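Local coordinates for uncharacterized protein Atu2773 (Agrobacterium tumefaciens, PDB 2QV5) that is of unknown function but, as a divergent polysaccharide deacetylase family member, probably acts on a carbohydrate substrate, at residues Q85-E89 / D101-A105. Residues are numbered along the deposited sequence; the frame is centred on the assembly and turned at random.
Sequences QIPLE and DTLLA
Leu-104 CD2 sits above one face of the carboxylate of Glu-89, 4.0 Å from Glu-89 CD, while the methyl of Ala-105 lies beyond OE1 and toward the other face. Between them the N-H of Ala-105 meets Glu-89 OE1 nearly end-on to the C-O bond, at 2.8 Å. The chain of Glu-89 reaches this far because CG is anti to the backbone N (chi1 -166°) and the rest is extended, crossing Leu-104 at about a right angle. On the pyrrolidine ring of Pro-87, Asp-101 O stands over one face near the ring's outer carbons, 3.8 Å from Pro-87 CG. Thr-102 OG1 lies closer to the rim at CB, its hydrogen bond going to Gly-99 O, and Thr-102 CG2 rests on the peptide after Leu-88, 3.6 Å from Leu-88 C.

The two backbones are joined through Leu-103, which uses its N-H and its C=O on the residues flanking Leu-88. Leu-103 N donates to Pro-87 O at 3.1 Å in a nearly straight bond (167°), tilted out of the carbonyl plane, whereas Leu-103 O accepts a weak, bent bond from Glu-89 N. This brackets Leu-88 in a single parallel-type bridge. Alongside the bridge, the side chains of the two leucines pack: Leu-88 CD2 touches Leu-103 CD2 at 3.8 Å, and Leu-103 CD1 reaches Ile-86 CG2 at 4.0 Å. Helix 109-120 also packs on Leu-103, through Asn-112 and Arg-115.

The example illustrates how a long connection returns to its own strand: the loop before helix 109-120 is pinned to the C-terminal end of strand 82-88, within a beta-alpha unit of a closed parallel sheet. That architecture is consistent with the distorted (beta/alpha) barrel of polysaccharide deacetylases, whose active sites lie at this end of the strands.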
loop_
_atom_site.group_PDB
_atom_site.type_symbol
_atom_site.label_atom_id
_atom_site.label_comp_id
_atom_site.label_asym_id
_atom_site.label_seq_id
_atom_site.Cartn_x
_atom_site.Cartn_y
_atom_site.Cartn_z
ATOM N N GLN A 85 2.907 1.491 5.216
ATOM C CA GLN A 85 2.168 0.371 5.827
ATOM C C GLN A 85 1.993 0.563 7.328
ATOM O O GLN A 85 2.976 0.658 8.066
ATOM C CB GLN A 85 2.857 -0.962 5.586
ATOM C CG GLN A 85 2.739 -1.488 4.195
ATOM C CD GLN A 85 3.634 -2.691 3.948
ATOM O OE1 GLN A 85 4.856 -2.574 3.930
ATOM N NE2 GLN A 85 3.022 -3.852 3.744
ATOM N N ILE A 86 0.744 0.578 7.773
ATOM C CA ILE A 86 0.407 0.801 9.170
ATOM C C ILE A 86 0.061 -0.517 9.860
ATOM O O ILE A 86 -0.862 -1.207 9.434
ATOM C CB ILE A 86 -0.784 1.782 9.286
ATOM C CG1 ILE A 86 -0.447 3.110 8.603
ATOM C CG2 ILE A 86 -1.169 2.015 10.749
ATOM C CD1 ILE A 86 0.700 3.838 9.261
ATOM N N PRO A 87 0.801 -0.870 10.930
ATOM C CA PRO A 87 0.501 -2.103 11.675
ATOM C C PRO A 87 -0.858 -2.040 12.395
ATOM O O PRO A 87 -1.098 -1.124 13.177
ATOM C CB PRO A 87 1.659 -2.201 12.682
ATOM C CG PRO A 87 2.180 -0.829 12.823
ATOM C CD PRO A 87 1.952 -0.145 11.499
ATOM N N LEU A 88 -1.736 -2.999 12.102
ATOM C CA LEU A 88 -3.075 -3.066 12.698
ATOM C C LEU A 88 -3.310 -4.424 13.360
ATOM O O LEU A 88 -2.708 -5.415 12.955
ATOM C CB LEU A 88 -4.157 -2.812 11.648
ATOM C CG LEU A 88 -4.187 -1.533 10.802
ATOM C CD1 LEU A 88 -5.396 -1.619 9.884
ATOM C CD2 LEU A 88 -4.280 -0.283 11.653
ATOM N N GLU A 89 -4.187 -4.467 14.365
ATOM C CA GLU A 89 -4.342 -5.667 15.211
ATOM C C GLU A 89 -4.848 -6.882 14.438
ATOM O O GLU A 89 -5.946 -6.845 13.883
ATOM C CB GLU A 89 -5.262 -5.401 16.400
ATOM C CG GLU A 89 -5.204 -6.481 17.482
ATOM C CD GLU A 89 -6.335 -6.376 18.487
ATOM O OE1 GLU A 89 -6.850 -5.258 18.698
ATOM O OE2 GLU A 89 -6.712 -7.415 19.073
ATOM N N ASP A 101 3.642 0.101 17.973
ATOM C CA ASP A 101 2.763 1.093 17.345
ATOM C C ASP A 101 1.548 0.478 16.635
ATOM O O ASP A 101 0.892 1.144 15.832
ATOM C CB ASP A 101 3.562 1.994 16.393
ATOM C CG ASP A 101 4.301 3.113 17.120
ATOM O OD1 ASP A 101 3.839 3.540 18.202
ATOM O OD2 ASP A 101 5.344 3.577 16.606
ATOM N N THR A 102 1.258 -0.787 16.945
ATOM C CA THR A 102 0.107 -1.513 16.390
ATOM C C THR A 102 -1.197 -0.924 16.921
ATOM O O THR A 102 -1.363 -0.762 18.134
ATOM C CB THR A 102 0.192 -3.029 16.723
ATOM O OG1 THR A 102 1.495 -3.518 16.399
ATOM C CG2 THR A 102 -0.834 -3.826 15.941
ATOM N N LEU A 103 -2.113 -0.580 16.014
ATOM C CA LEU A 103 -3.409 -0.033 16.421
ATOM C C LEU A 103 -4.291 -1.184 16.908
ATOM O O LEU A 103 -4.329 -2.256 16.285
ATOM C CB LEU A 103 -4.067 0.752 15.275
ATOM C CG LEU A 103 -3.580 2.185 14.961
ATOM C CD1 LEU A 103 -2.117 2.282 14.607
ATOM C CD2 LEU A 103 -4.392 2.778 13.824
ATOM N N LEU A 104 -4.966 -0.966 18.038
ATOM C CA LEU A 104 -5.730 -2.015 18.710
ATOM C C LEU A 104 -7.208 -1.678 18.767
ATOM O O LEU A 104 -7.585 -0.543 19.081
ATOM C CB LEU A 104 -5.177 -2.269 20.125
ATOM C CG LEU A 104 -3.680 -2.586 20.238
ATOM C CD1 LEU A 104 -3.221 -2.619 21.688
ATOM C CD2 LEU A 104 -3.331 -3.897 19.529
ATOM N N ALA A 105 -8.036 -2.680 18.469
ATOM C CA ALA A 105 -9.489 -2.529 18.400
ATOM C C ALA A 105 -10.148 -2.011 19.688
ATOM O O ALA A 105 -11.118 -1.254 19.625
ATOM C CB ALA A 105 -10.137 -3.838 17.950
#